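Local coordinates for protein D-glycerate 3-kinase (Cryptococcus neoformans var. grubii serotype A, PDB 6CKG) that probably catalyses the ATP-dependent phosphorylation of D-glycerate at its 3-hydroxyl group, a reaction that yields 3-phospho-D-glycerate, at residues A[86-91]-A[150-155]; A[186-191]-A[233-238]; A[103-108]-A[225-230]; A[22-27]-A[65-70]. One frame throughout, in Å; residues are numbered along the deposited sequence.

Contact 1: A[86-91]-A[150-155]; sequences DFYLTH and PIYDKS. With EDO (1,2-ethanediol), chain C.
Asp86 and Tyr152 have the nearest CA atoms of the two segments, 4.5 Å apart, where the loop 86-91 runs at 82° to the end of strand 146-153. The loop does not extend the two-stranded sheet. The one direct hydrogen bond between the two segments runs from Tyr152 N to Asp86 OD1, nearly straight at 3.0 Å, on the anti side and close to the carboxylate plane. A water donates to the same OD1 and to Tyr152 O. The other oxygen, Asp86 OD2, takes a bond from O2 of 1,2-ethanediol at 2.7 Å, while O1 of the diol donates to Pro150 O; this molecule probably comes from the crystallisation liquor. In the P-loop kinase fold, the loop follows edge strand 79-83 of the mixed central sheet, and the β-hairpin 146-171 reaches over to meet it. Pro150 CG lies over one face of the Phe87 ring, 3.6 Å from its centroid, and helix 118-129 packs against both residues. With CG of Tyr152 anti to N (chi1 -172°), its ring turns to the loop and receives the edge of Tyr88 on its face: a T-shaped pair, centroids 5.0 Å apart and planes at 64°. Tyr88 CB makes a CH-pi contact over the Tyr152 ring, 3.8 Å from its centroid. A second water donates to Leu89 O and also bonds Tyr152 OH.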
loop_
_atom_site.group_PDB
_atom_site.type_symbol
_atom_site.label_atom_id
_atom_site.label_comp_id
_atom_site.label_asym_id
_atom_site.label_seq_id
_atom_site.Cartn_x
_atom_site.Cartn_y
_atom_site.Cartn_z
ATOM N N ASP A 86 2.952 7.895 -3.737
ATOM C CA ASP A 86 2.811 9.146 -4.474
ATOM C C ASP A 86 1.920 10.140 -3.748
ATOM O O ASP A 86 1.827 11.297 -4.177
ATOM C CB ASP A 86 2.254 8.887 -5.875
ATOM C CG ASP A 86 3.282 8.294 -6.793
ATOM O OD1 ASP A 86 4.387 8.870 -6.876
ATOM O OD2 ASP A 86 2.998 7.233 -7.402
ATOM N N PHE A 87 1.288 9.714 -2.657
ATOM C CA PHE A 87 0.367 10.524 -1.878
ATOM C C PHE A 87 0.922 10.877 -0.492
ATOM O O PHE A 87 0.165 11.294 0.389
ATOM C CB PHE A 87 -0.972 9.800 -1.763
ATOM C CG PHE A 87 -1.741 9.744 -3.062
ATOM C CD1 PHE A 87 -1.487 8.752 -4.002
ATOM C CD2 PHE A 87 -2.720 10.681 -3.336
ATOM C CE1 PHE A 87 -2.192 8.712 -5.195
ATOM C CE2 PHE A 87 -3.430 10.644 -4.538
ATOM C CZ PHE A 87 -3.163 9.664 -5.461
ATOM N N TYR A 88 2.229 10.747 -0.282
ATOM C CA TYR A 88 2.831 11.313 0.925
ATOM C C TYR A 88 2.515 12.805 1.042
ATOM O O TYR A 88 2.306 13.500 0.041
ATOM C CB TYR A 88 4.350 11.135 0.908
ATOM C CG TYR A 88 4.891 9.772 1.293
ATOM C CD1 TYR A 88 4.473 9.122 2.457
ATOM C CD2 TYR A 88 5.860 9.161 0.511
ATOM C CE1 TYR A 88 4.996 7.895 2.794
ATOM C CE2 TYR A 88 6.388 7.949 0.841
ATOM C CZ TYR A 88 5.961 7.310 1.975
ATOM O OH TYR A 88 6.519 6.091 2.281
ATOM N N LEU A 89 2.488 13.297 2.287
ATOM C CA LEU A 89 2.417 14.730 2.544
ATOM C C LEU A 89 3.485 15.468 1.754
ATOM O O LEU A 89 4.558 14.927 1.464
ATOM C CB LEU A 89 2.617 15.028 4.043
ATOM C CG LEU A 89 1.564 14.464 4.990
ATOM C CD1 LEU A 89 2.065 14.598 6.449
ATOM C CD2 LEU A 89 0.236 15.196 4.765
ATOM N N THR A 90 3.188 16.719 1.404
ATOM C CA THR A 90 4.240 17.584 0.895
ATOM C C THR A 90 5.324 17.698 1.963
ATOM O O THR A 90 5.081 17.442 3.141
ATOM C CB THR A 90 3.704 18.976 0.548
ATOM O OG1 THR A 90 3.289 19.632 1.748
ATOM C CG2 THR A 90 2.526 18.894 -0.412
ATOM N N HIS A 91 6.539 18.072 1.543
ATOM C CA HIS A 91 7.620 18.222 2.516
ATOM C C HIS A 91 7.244 19.215 3.615
ATOM O O HIS A 91 7.525 18.983 4.798
ATOM C CB HIS A 91 8.912 18.662 1.818
ATOM C CG HIS A 91 10.113 18.648 2.718
ATOM N ND1 HIS A 91 10.602 19.784 3.327
ATOM C CD2 HIS A 91 10.908 17.629 3.128
ATOM C CE1 HIS A 91 11.651 19.469 4.067
ATOM N NE2 HIS A 91 11.853 18.167 3.969
ATOM N N PRO A 150 -1.021 12.730 -8.364
ATOM C CA PRO A 150 0.260 13.304 -7.946
ATOM C C PRO A 150 1.406 12.330 -8.172
ATOM O O PRO A 150 1.218 11.122 -8.323
ATOM C CB PRO A 150 0.062 13.568 -6.447
ATOM C CG PRO A 150 -0.894 12.488 -6.020
ATOM C CD PRO A 150 -1.854 12.340 -7.213
ATOM N N ILE A 151 2.605 12.898 -8.219
ATOM C CA ILE A 151 3.855 12.156 -8.285
ATOM C C ILE A 151 4.728 12.642 -7.142
ATOM O O ILE A 151 4.863 13.853 -6.936
ATOM C CB ILE A 151 4.569 12.365 -9.633
ATOM C CG1 ILE A 151 3.736 11.769 -10.772
ATOM C CG2 ILE A 151 5.972 11.768 -9.601
ATOM C CD1 ILE A 151 4.273 12.085 -12.171
ATOM N N TYR A 152 5.328 11.714 -6.409
ATOM C CA TYR A 152 6.194 12.049 -5.281
ATOM C C TYR A 152 7.642 11.732 -5.643
ATOM O O TYR A 152 7.950 10.614 -6.077
ATOM C CB TYR A 152 5.750 11.293 -4.023
ATOM C CG TYR A 152 6.458 11.709 -2.736
ATOM C CD1 TYR A 152 5.982 12.776 -1.957
ATOM C CD2 TYR A 152 7.584 11.031 -2.303
ATOM C CE1 TYR A 152 6.617 13.152 -0.771
ATOM C CE2 TYR A 152 8.220 11.384 -1.107
ATOM C CZ TYR A 152 7.733 12.450 -0.356
ATOM O OH TYR A 152 8.355 12.792 0.813
ATOM N N ASP A 153 8.530 12.722 -5.484
ATOM C CA ASP A 153 9.939 12.585 -5.851
ATOM C C ASP A 153 10.725 12.402 -4.556
ATOM O O ASP A 153 11.005 13.365 -3.838
ATOM C CB ASP A 153 10.411 13.783 -6.667
ATOM C CG ASP A 153 11.871 13.679 -7.091
ATOM O OD1 ASP A 153 12.619 12.828 -6.569
ATOM O OD2 ASP A 153 12.276 14.473 -7.952
ATOM N N LYS A 154 11.097 11.156 -4.273
ATOM C CA LYS A 154 11.752 10.826 -3.016
ATOM C C LYS A 154 13.140 11.427 -2.892
ATOM O O LYS A 154 13.687 11.437 -1.788
ATOM C CB LYS A 154 11.828 9.308 -2.863
ATOM C CG LYS A 154 10.464 8.651 -2.919
ATOM C CD LYS A 154 10.531 7.138 -2.697
ATOM C CE LYS A 154 9.145 6.590 -2.350
ATOM N NZ LYS A 154 9.098 5.120 -2.479
ATOM N N SER A 155 13.722 11.928 -3.982
ATOM C CA SER A 155 15.069 12.470 -3.921
ATOM C C SER A 155 15.115 13.917 -3.450
ATOM O O SER A 155 16.192 14.389 -3.073
ATOM C CB SER A 155 15.746 12.374 -5.295
ATOM O OG SER A 155 15.218 13.309 -6.223
HETATM C C1 EDO C . 0.516 8.480 -10.037
HETATM O O1 EDO C . 1.849 8.894 -9.671
HETATM C C2 EDO C . -0.245 8.076 -8.778
HETATM O O2 EDO C . 0.424 6.963 -8.169
HETATM O O HOH W 1 7.077 7.918 -5.416
HETATM O O HOH W 2 6.733 13.796 2.673
#

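Contact 2: A[186-191]-A[233-238]; sequences FGPLSN and QNLRQY
Arg236 NH2 is gripped by two oxygens of the facing loop. Leu189 O takes the shorter hydrogen bond, 2.7 Å from Arg236 NH2; the donor lies in the plane of this carbonyl, although the oxygen is tilted from the guanidinium plane. Asn191 OD1 accepts from Arg236 NH2 at 3.0 Å along a straighter path (162°). Here the relation is reversed: the oxygen lies near the guanidinium plane, but the nitrogen stands above the plane of the amide. Two acceptors on one nitrogen limit rotation at the end of the arginine. The chain of Arg236 runs extended from CG to NE, which carries the guanidinium past Pro188 to Asn191 at the start of helix 191-204. On the way its CG packs on the proline ring, 3.5 Å from Pro188 CB. Leu235 adds further apolar packing. Its CG is anti to the backbone N (chi1 -174°), and CD2 presses on the peptide between Gly187 and Pro188, 3.4 Å from Gly187 C. The same methyl lies 4.1 Å from Phe186 CB. Leu235 CD1 sits beside Phe186 O, an oxygen that accepts a hydrogen bond from Trp242 NE1. Residues 186-191 lie in the connection between strand 176-180 and helix 191-204 and pass the last turn of helix 225-236, with Phe298 of helix 281-298 packed against both Phe186 and Leu235.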
loop_
_atom_site.group_PDB
_atom_site.type_symbol
_atom_site.label_atom_id
_atom_site.label_comp_id
_atom_site.label_asym_id
_atom_site.label_seq_id
_atom_site.Cartn_x
_atom_site.Cartn_y
_atom_site.Cartn_z
ATOM N N PHE A 186 -4.316 -2.020 5.840
ATOM C CA PHE A 186 -3.954 -2.240 7.244
ATOM C C PHE A 186 -5.032 -1.670 8.156
ATOM O O PHE A 186 -5.538 -0.567 7.924
ATOM C CB PHE A 186 -2.607 -1.594 7.568
ATOM C CG PHE A 186 -1.426 -2.399 7.117
ATOM C CD1 PHE A 186 -1.582 -3.438 6.219
ATOM C CD2 PHE A 186 -0.158 -2.125 7.604
ATOM C CE1 PHE A 186 -0.487 -4.189 5.793
ATOM C CE2 PHE A 186 0.944 -2.863 7.193
ATOM C CZ PHE A 186 0.778 -3.907 6.295
ATOM N N GLY A 187 -5.410 -2.446 9.177
ATOM C CA GLY A 187 -6.473 -2.063 10.083
ATOM C C GLY A 187 -5.982 -1.619 11.459
ATOM O O GLY A 187 -5.059 -2.206 12.039
ATOM N N PRO A 188 -6.593 -0.566 12.003
ATOM C CA PRO A 188 -6.246 -0.124 13.358
ATOM C C PRO A 188 -6.754 -1.117 14.396
ATOM O O PRO A 188 -7.601 -1.969 14.121
ATOM C CB PRO A 188 -6.967 1.214 13.485
ATOM C CG PRO A 188 -8.208 1.002 12.622
ATOM C CD PRO A 188 -7.698 0.227 11.432
ATOM N N LEU A 189 -6.245 -0.977 15.615
ATOM C CA LEU A 189 -6.624 -1.835 16.729
ATOM C C LEU A 189 -7.392 -1.040 17.775
ATOM O O LEU A 189 -7.252 0.181 17.882
ATOM C CB LEU A 189 -5.387 -2.471 17.388
ATOM C CG LEU A 189 -4.431 -3.225 16.456
ATOM C CD1 LEU A 189 -3.138 -3.626 17.164
ATOM C CD2 LEU A 189 -5.122 -4.445 15.846
ATOM N N SER A 190 -8.210 -1.743 18.557
ATOM C CA SER A 190 -8.674 -1.144 19.793
ATOM C C SER A 190 -7.462 -0.876 20.679
ATOM O O SER A 190 -6.404 -1.489 20.522
ATOM C CB SER A 190 -9.668 -2.056 20.517
ATOM O OG SER A 190 -9.000 -3.179 21.047
ATOM N N ASN A 191 -7.606 0.084 21.587
ATOM C CA ASN A 191 -6.516 0.364 22.516
ATOM C C ASN A 191 -6.106 -0.900 23.263
ATOM O O ASN A 191 -4.917 -1.216 23.361
ATOM C CB ASN A 191 -6.928 1.470 23.491
ATOM C CG ASN A 191 -7.152 2.792 22.792
ATOM O OD1 ASN A 191 -6.799 2.953 21.615
ATOM N ND2 ASN A 191 -7.746 3.740 23.496
ATOM N N GLN A 233 -3.760 5.455 15.983
ATOM C CA GLN A 233 -4.778 6.491 15.860
ATOM C C GLN A 233 -4.747 7.137 14.482
ATOM O O GLN A 233 -5.798 7.471 13.917
ATOM C CB GLN A 233 -4.562 7.553 16.936
ATOM C CG GLN A 233 -5.787 8.397 17.206
ATOM C CD GLN A 233 -6.864 7.604 17.913
ATOM O OE1 GLN A 233 -6.560 6.707 18.699
ATOM N NE2 GLN A 233 -8.125 7.914 17.629
ATOM N N ASN A 234 -3.545 7.355 13.944
ATOM C CA ASN A 234 -3.414 7.836 12.574
ATOM C C ASN A 234 -4.081 6.882 11.592
ATOM O O ASN A 234 -4.759 7.321 10.660
ATOM C CB ASN A 234 -1.939 8.009 12.218
ATOM C CG ASN A 234 -1.293 9.169 12.950
ATOM O OD1 ASN A 234 -1.950 9.893 13.693
ATOM N ND2 ASN A 234 0.004 9.329 12.765
ATOM N N LEU A 235 -3.922 5.573 11.806
ATOM C CA LEU A 235 -4.447 4.588 10.857
ATOM C C LEU A 235 -5.971 4.569 10.829
ATOM O O LEU A 235 -6.566 4.247 9.793
ATOM C CB LEU A 235 -3.905 3.201 11.194
ATOM C CG LEU A 235 -4.248 2.075 10.227
ATOM C CD1 LEU A 235 -3.728 2.382 8.796
ATOM C CD2 LEU A 235 -3.670 0.772 10.750
ATOM N N ARG A 236 -6.619 4.905 11.947
ATOM C CA ARG A 236 -8.074 5.002 11.959
ATOM C C ARG A 236 -8.591 5.997 10.921
ATOM O O ARG A 236 -9.709 5.829 10.416
ATOM C CB ARG A 236 -8.558 5.378 13.372
ATOM C CG ARG A 236 -8.312 4.263 14.391
ATOM C CD ARG A 236 -8.484 4.695 15.853
ATOM N NE ARG A 236 -8.342 3.567 16.788
ATOM C CZ ARG A 236 -8.076 3.697 18.094
ATOM N NH1 ARG A 236 -7.891 4.898 18.621
ATOM N NH2 ARG A 236 -7.980 2.626 18.880
ATOM N N GLN A 237 -7.796 7.020 10.570
ATOM C CA GLN A 237 -8.210 7.996 9.561
ATOM C C GLN A 237 -8.212 7.440 8.138
ATOM O O GLN A 237 -8.725 8.117 7.237
ATOM C CB GLN A 237 -7.311 9.248 9.595
ATOM C CG GLN A 237 -7.234 9.925 10.966
ATOM C CD GLN A 237 -8.592 10.007 11.637
ATOM O OE1 GLN A 237 -8.845 9.335 12.639
ATOM N NE2 GLN A 237 -9.481 10.825 11.080
ATOM N N TYR A 238 -7.659 6.249 7.904
ATOM C CA TYR A 238 -7.632 5.685 6.550
ATOM C C TYR A 238 -8.864 4.850 6.219
ATOM O O TYR A 238 -8.998 4.403 5.074
ATOM C CB TYR A 238 -6.388 4.805 6.341
ATOM C CG TYR A 238 -5.074 5.559 6.310
ATOM C CD1 TYR A 238 -4.620 6.247 7.434
ATOM C CD2 TYR A 238 -4.274 5.556 5.171
ATOM C CE1 TYR A 238 -3.418 6.944 7.416
ATOM C CE2 TYR A 238 -3.063 6.242 5.138
ATOM C CZ TYR A 238 -2.641 6.936 6.272
ATOM O OH TYR A 238 -1.441 7.614 6.275
#

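Contact 3: A[103-108]-A[225-230]; sequences DNPLLN and RSTLHS
Thr227 is the main point at which helix 225-236 meets the loop 103-108, in the helical part of this P-loop kinase fold that lies outside the central sheet; the loop joins helix 91-100 to helix 118-129. Van der Waals packing carries most of the contact. The methyl Thr227 CG2, set anti to the backbone N, points into the loop and lies 3.3 Å from Asn104 OD1. Leu106 CD1 touches the same methyl at 3.8 Å, the leucine crossing the threonine at about a right angle. The other branch, Thr227 OG1, lies 3.7 Å from Pro105 CD, so the threonine is flanked by three consecutive loop residues. Tyr223, just before the helix, covers Pro105 and Leu106 further. Two weak hydrogen bonds within the loop reach Asn104 OD1, from Leu106 N at 2.9 Å and Leu107 N at 3.3 Å, an arrangement resembling an Asx turn; Leu107 N also bonds Asn104 O at the backbone. Between the segments, a water accepts from Asn104 ND2 at 3.0 Å, but its approach to Ser230 OG is doubtful because that serine has two conformers. The amide nitrogen of the asparagine faces the next turn of the helix, where Asn104 ND2 rests 3.5 Å from Ser230 CB.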
loop_
_atom_site.group_PDB
_atom_site.type_symbol
_atom_site.label_atom_id
_atom_site.label_comp_id
_atom_site.label_asym_id
_atom_site.label_seq_id
_atom_site.Cartn_x
_atom_site.Cartn_y
_atom_site.Cartn_z
ATOM N N ASP A 103 8.711 13.616 19.889
ATOM C CA ASP A 103 9.154 12.390 20.536
ATOM C C ASP A 103 8.719 11.130 19.803
ATOM O O ASP A 103 8.928 10.031 20.325
ATOM C CB ASP A 103 8.649 12.341 21.977
ATOM C CG ASP A 103 9.160 13.496 22.798
ATOM O OD1 ASP A 103 10.394 13.687 22.830
ATOM O OD2 ASP A 103 8.331 14.227 23.378
ATOM N N ASN A 104 8.119 11.253 18.617
ATOM C CA ASN A 104 7.699 10.067 17.883
ATOM C C ASN A 104 8.669 9.826 16.732
ATOM O O ASN A 104 8.567 10.491 15.687
ATOM C CB ASN A 104 6.267 10.221 17.368
ATOM C CG ASN A 104 5.710 8.925 16.783
ATOM O OD1 ASN A 104 6.425 8.170 16.125
ATOM N ND2 ASN A 104 4.435 8.656 17.039
ATOM N N PRO A 105 9.613 8.898 16.866
ATOM C CA PRO A 105 10.562 8.648 15.773
ATOM C C PRO A 105 9.912 8.163 14.497
ATOM O O PRO A 105 10.479 8.350 13.413
ATOM C CB PRO A 105 11.487 7.574 16.358
ATOM C CG PRO A 105 10.649 6.889 17.395
ATOM C CD PRO A 105 9.829 7.990 18.005
ATOM N N LEU A 106 8.750 7.513 14.585
ATOM C CA LEU A 106 8.105 7.022 13.376
ATOM C C LEU A 106 7.515 8.152 12.537
ATOM O O LEU A 106 7.366 7.989 11.321
ATOM C CB LEU A 106 7.032 5.988 13.748
ATOM C CG LEU A 106 7.633 4.717 14.349
ATOM C CD1 LEU A 106 6.576 3.613 14.635
ATOM C CD2 LEU A 106 8.734 4.211 13.411
ATOM N N LEU A 107 7.209 9.300 13.142
ATOM C CA LEU A 107 6.658 10.431 12.407
ATOM C C LEU A 107 7.705 11.483 12.057
ATOM O O LEU A 107 7.347 12.582 11.609
ATOM C CB LEU A 107 5.513 11.060 13.199
ATOM C CG LEU A 107 4.351 10.103 13.486
ATOM C CD1 LEU A 107 3.359 10.713 14.471
ATOM C CD2 LEU A 107 3.650 9.707 12.166
ATOM N N ASN A 108 8.987 11.183 12.230
ATOM C CA ASN A 108 10.000 12.183 11.940
ATOM C C ASN A 108 10.384 12.188 10.465
ATOM O O ASN A 108 11.344 12.861 10.083
ATOM C CB ASN A 108 11.230 11.984 12.839
ATOM C CG ASN A 108 12.041 10.750 12.479
ATOM O OD1 ASN A 108 11.721 10.023 11.535
ATOM N ND2 ASN A 108 13.116 10.522 13.221
ATOM N N ARG A 225 5.024 2.623 23.915
ATOM C CA ARG A 225 3.592 2.411 23.737
ATOM C C ARG A 225 2.912 3.659 23.171
ATOM O O ARG A 225 2.032 3.558 22.314
ATOM C CB ARG A 225 2.971 1.975 25.084
ATOM C CG ARG A 225 3.345 0.520 25.482
ATOM C CD ARG A 225 2.916 0.101 26.922
ATOM N NE ARG A 225 1.587 0.611 27.207
ATOM C CZ ARG A 225 1.342 1.644 28.001
ATOM N NH1 ARG A 225 0.093 2.056 28.165
ATOM N NH2 ARG A 225 2.341 2.245 28.649
ATOM N N SER A 226 3.328 4.854 23.605
ATOM C CA SER A 226 2.692 6.062 23.074
ATOM C C SER A 226 3.023 6.274 21.596
ATOM O O SER A 226 2.168 6.721 20.822
ATOM C CB SER A 226 3.094 7.287 23.899
ATOM O OG SER A 226 4.468 7.570 23.745
ATOM N N THR A 227 4.250 5.960 21.178
ATOM C CA THR A 227 4.571 6.062 19.759
ATOM C C THR A 227 3.672 5.140 18.935
ATOM O O THR A 227 3.137 5.538 17.894
ATOM C CB THR A 227 6.045 5.731 19.508
ATOM O OG1 THR A 227 6.862 6.837 19.894
ATOM C CG2 THR A 227 6.301 5.435 17.996
ATOM N N LEU A 228 3.488 3.903 19.397
ATOM C CA LEU A 228 2.678 2.950 18.638
ATOM C C LEU A 228 1.203 3.345 18.635
ATOM O O LEU A 228 0.523 3.197 17.618
ATOM C CB LEU A 228 2.861 1.534 19.193
ATOM C CG LEU A 228 4.285 0.976 19.145
ATOM C CD1 LEU A 228 4.396 -0.326 19.917
ATOM C CD2 LEU A 228 4.750 0.797 17.702
ATOM N N HIS A 229 0.695 3.854 19.761
ATOM C CA HIS A 229 -0.698 4.296 19.813
ATOM C C HIS A 229 -0.960 5.427 18.823
ATOM O O HIS A 229 -2.041 5.489 18.222
ATOM C CB HIS A 229 -1.054 4.744 21.233
ATOM C CG HIS A 229 -1.432 3.621 22.164
ATOM N ND1 HIS A 229 -2.499 2.782 21.928
ATOM C CD2 HIS A 229 -0.918 3.243 23.363
ATOM C CE1 HIS A 229 -2.611 1.917 22.924
ATOM N NE2 HIS A 229 -1.663 2.178 23.810
ATOM N N SER A 230 0.013 6.345 18.663
ATOM C CA SER A 230 -0.131 7.445 17.709
ATOM C C SER A 230 -0.290 6.930 16.281
ATOM O O SER A 230 -1.165 7.386 15.540
ATOM C CB SER A 230 1.071 8.387 17.800
ATOM O OG SER A 230 1.175 8.952 19.095
HETATM O O HOH W 3 3.303 10.427 19.182
#

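Contact 4: A[22-27]-A[65-70]; sequences QQTAGF and GLLPDY
Ala25 faces both Leu67 and Tyr70 where helix 19-38 packs on helix 63-75; the two short axes approach to 10.1 Å and cross at -55°. The small alanine is met by two longer side chains from successive turns of the other helix. Leu67 has CG anti to the backbone N (chi1 178°), which swings both methyls across the interface. CD1 approaches the backbone of helix 19-38, 4.0 Å from Ala25 N, while CD2 meets the methyl Thr24 CG2 at 3.6 Å. The other branch of the threonine, OG1, hydrogen bonds Met20 O on its own helix. Thr24 can therefore offer carbon to Leu67 with its hydroxyl satisfied. Tyr70 also reaches across in the anti conformation (chi1 -170°). Ala25 CB lies 3.9 Å from Tyr70 CE1, neither squarely over the face nor at the edge, and the far end of the tyrosine reaches the extended chain of Gln22, with OH 3.5 Å from Gln22 CG. His74 meets the Tyr70 ring edge-to-face, and Val21 touches the tyrosine side chain. Pro68 lies at a kink in helix 63-75, between Leu67 and Tyr70. Thr24 also touches Val249 of strand 247-253 and Phe316 of strand 313-318, which places helix 19-38 against the central sheet. The arrangement belongs to the α/β core of P-loop kinases, in which helix 63-75 directly follows the phosphate-binding loop.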
loop_
_atom_site.group_PDB
_atom_site.type_symbol
_atom_site.label_atom_id
_atom_site.label_comp_id
_atom_site.label_asym_id
_atom_site.label_seq_id
_atom_site.Cartn_x
_atom_site.Cartn_y
_atom_site.Cartn_z
ATOM N N GLN A 22 -0.534 -13.487 -14.492
ATOM C CA GLN A 22 -1.650 -14.171 -15.150
ATOM C C GLN A 22 -2.766 -14.497 -14.169
ATOM O O GLN A 22 -3.953 -14.342 -14.484
ATOM C CB GLN A 22 -1.174 -15.464 -15.815
ATOM C CG GLN A 22 -0.147 -15.272 -16.904
ATOM C CD GLN A 22 0.139 -16.561 -17.648
ATOM O OE1 GLN A 22 -0.485 -17.592 -17.387
ATOM N NE2 GLN A 22 1.085 -16.509 -18.582
ATOM N N GLN A 23 -2.408 -14.988 -12.985
ATOM C CA GLN A 23 -3.429 -15.335 -12.011
ATOM C C GLN A 23 -4.141 -14.091 -11.504
ATOM O O GLN A 23 -5.362 -14.109 -11.308
ATOM C CB GLN A 23 -2.807 -16.120 -10.854
ATOM C CG GLN A 23 -2.443 -17.547 -11.236
ATOM C CD GLN A 23 -1.851 -18.309 -10.075
ATOM O OE1 GLN A 23 -2.453 -18.392 -9.007
ATOM N NE2 GLN A 23 -0.653 -18.848 -10.270
ATOM N N THR A 24 -3.403 -12.999 -11.290
ATOM C CA THR A 24 -4.043 -11.760 -10.854
ATOM C C THR A 24 -4.963 -11.207 -11.935
ATOM O O THR A 24 -6.048 -10.692 -11.633
ATOM C CB THR A 24 -2.995 -10.722 -10.465
ATOM O OG1 THR A 24 -2.150 -11.253 -9.434
ATOM C CG2 THR A 24 -3.674 -9.474 -9.946
ATOM N N ALA A 25 -4.559 -11.338 -13.203
ATOM C CA ALA A 25 -5.412 -10.919 -14.310
ATOM C C ALA A 25 -6.717 -11.700 -14.327
ATOM O O ALA A 25 -7.795 -11.121 -14.512
ATOM C CB ALA A 25 -4.673 -11.094 -15.638
ATOM N N GLY A 26 -6.642 -13.028 -14.170
ATOM C CA GLY A 26 -7.865 -13.819 -14.125
ATOM C C GLY A 26 -8.810 -13.340 -13.038
ATOM O O GLY A 26 -10.019 -13.208 -13.262
ATOM N N PHE A 27 -8.260 -13.045 -11.861
ATOM C CA PHE A 27 -9.035 -12.543 -10.720
ATOM C C PHE A 27 -9.622 -11.155 -10.995
ATOM O O PHE A 27 -10.798 -10.897 -10.704
ATOM C CB PHE A 27 -8.127 -12.515 -9.492
ATOM C CG PHE A 27 -8.748 -11.884 -8.257
ATOM C CD1 PHE A 27 -9.627 -12.610 -7.461
ATOM C CD2 PHE A 27 -8.426 -10.589 -7.881
ATOM C CE1 PHE A 27 -10.187 -12.047 -6.316
ATOM C CE2 PHE A 27 -8.985 -10.017 -6.725
ATOM C CZ PHE A 27 -9.865 -10.751 -5.953
ATOM N N GLY A 65 3.730 -3.338 -11.481
ATOM C CA GLY A 65 4.438 -2.757 -12.606
ATOM C C GLY A 65 4.093 -3.396 -13.934
ATOM O O GLY A 65 4.113 -2.720 -14.963
ATOM N N LEU A 66 3.773 -4.693 -13.933
ATOM C CA LEU A 66 3.463 -5.454 -15.138
ATOM C C LEU A 66 1.974 -5.593 -15.399
ATOM O O LEU A 66 1.563 -5.623 -16.560
ATOM C CB LEU A 66 4.062 -6.861 -15.039
ATOM C CG LEU A 66 5.577 -6.941 -14.877
ATOM C CD1 LEU A 66 5.987 -8.342 -14.478
ATOM C CD2 LEU A 66 6.263 -6.512 -16.172
ATOM N N LEU A 67 1.166 -5.682 -14.347
ATOM C CA LEU A 67 -0.247 -5.997 -14.519
ATOM C C LEU A 67 -1.010 -4.988 -15.370
ATOM O O LEU A 67 -1.828 -5.432 -16.195
ATOM C CB LEU A 67 -0.912 -6.147 -13.145
ATOM C CG LEU A 67 -2.417 -6.433 -13.102
ATOM C CD1 LEU A 67 -2.733 -7.779 -13.750
ATOM C CD2 LEU A 67 -2.920 -6.405 -11.660
ATOM N N PRO A 68 -0.838 -3.665 -15.216
ATOM C CA PRO A 68 -1.584 -2.738 -16.094
ATOM C C PRO A 68 -1.350 -2.968 -17.576
ATOM O O PRO A 68 -2.322 -3.050 -18.344
ATOM C CB PRO A 68 -1.083 -1.354 -15.651
ATOM C CG PRO A 68 -0.636 -1.551 -14.240
ATOM C CD PRO A 68 -0.063 -2.935 -14.192
ATOM N N ASP A 69 -0.093 -3.063 -18.015
ATOM C CA ASP A 69 0.160 -3.223 -19.449
ATOM C C ASP A 69 -0.328 -4.576 -19.950
ATOM O O ASP A 69 -0.673 -4.718 -21.126
ATOM C CB ASP A 69 1.645 -3.059 -19.755
ATOM C CG ASP A 69 2.131 -1.640 -19.550
ATOM O OD1 ASP A 69 1.335 -0.695 -19.742
ATOM O OD2 ASP A 69 3.315 -1.473 -19.197
ATOM N N TYR A 70 -0.360 -5.572 -19.071
ATOM C CA TYR A 70 -0.876 -6.885 -19.438
ATOM C C TYR A 70 -2.383 -6.826 -19.682
ATOM O O TYR A 70 -2.880 -7.345 -20.690
ATOM C CB TYR A 70 -0.532 -7.878 -18.322
ATOM C CG TYR A 70 -0.780 -9.321 -18.642
ATOM C CD1 TYR A 70 -2.000 -9.918 -18.349
ATOM C CD2 TYR A 70 0.216 -10.104 -19.209
ATOM C CE1 TYR A 70 -2.226 -11.251 -18.622
ATOM C CE2 TYR A 70 -0.011 -11.444 -19.498
ATOM C CZ TYR A 70 -1.232 -12.006 -19.204
ATOM O OH TYR A 70 -1.458 -13.330 -19.486
#

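Overall arrangement
Contacts 2 and 3 share helix 225-236, with centres 14 Å apart, and touch directly: Asn234 ND2 is 3.7 Å from Leu107 CD2. Contact 1 lies about 22 Å from contact 2 and 21 Å from contact 3, centre to centre; His116 links the surroundings, meeting Tyr88 of contact 1 and bonding Tyr238 of contact 2. Contact 4 is on the other side of the chain's centre from contacts 2 and 3, about 37 Å from contact 3 between centres. Its helix 63-75 follows the P-loop, part of which is not modelled. The 86-91 loop of contact 1 comes after strand 79-83, and the 1,2-ethanediol there also bonds Ser83 N.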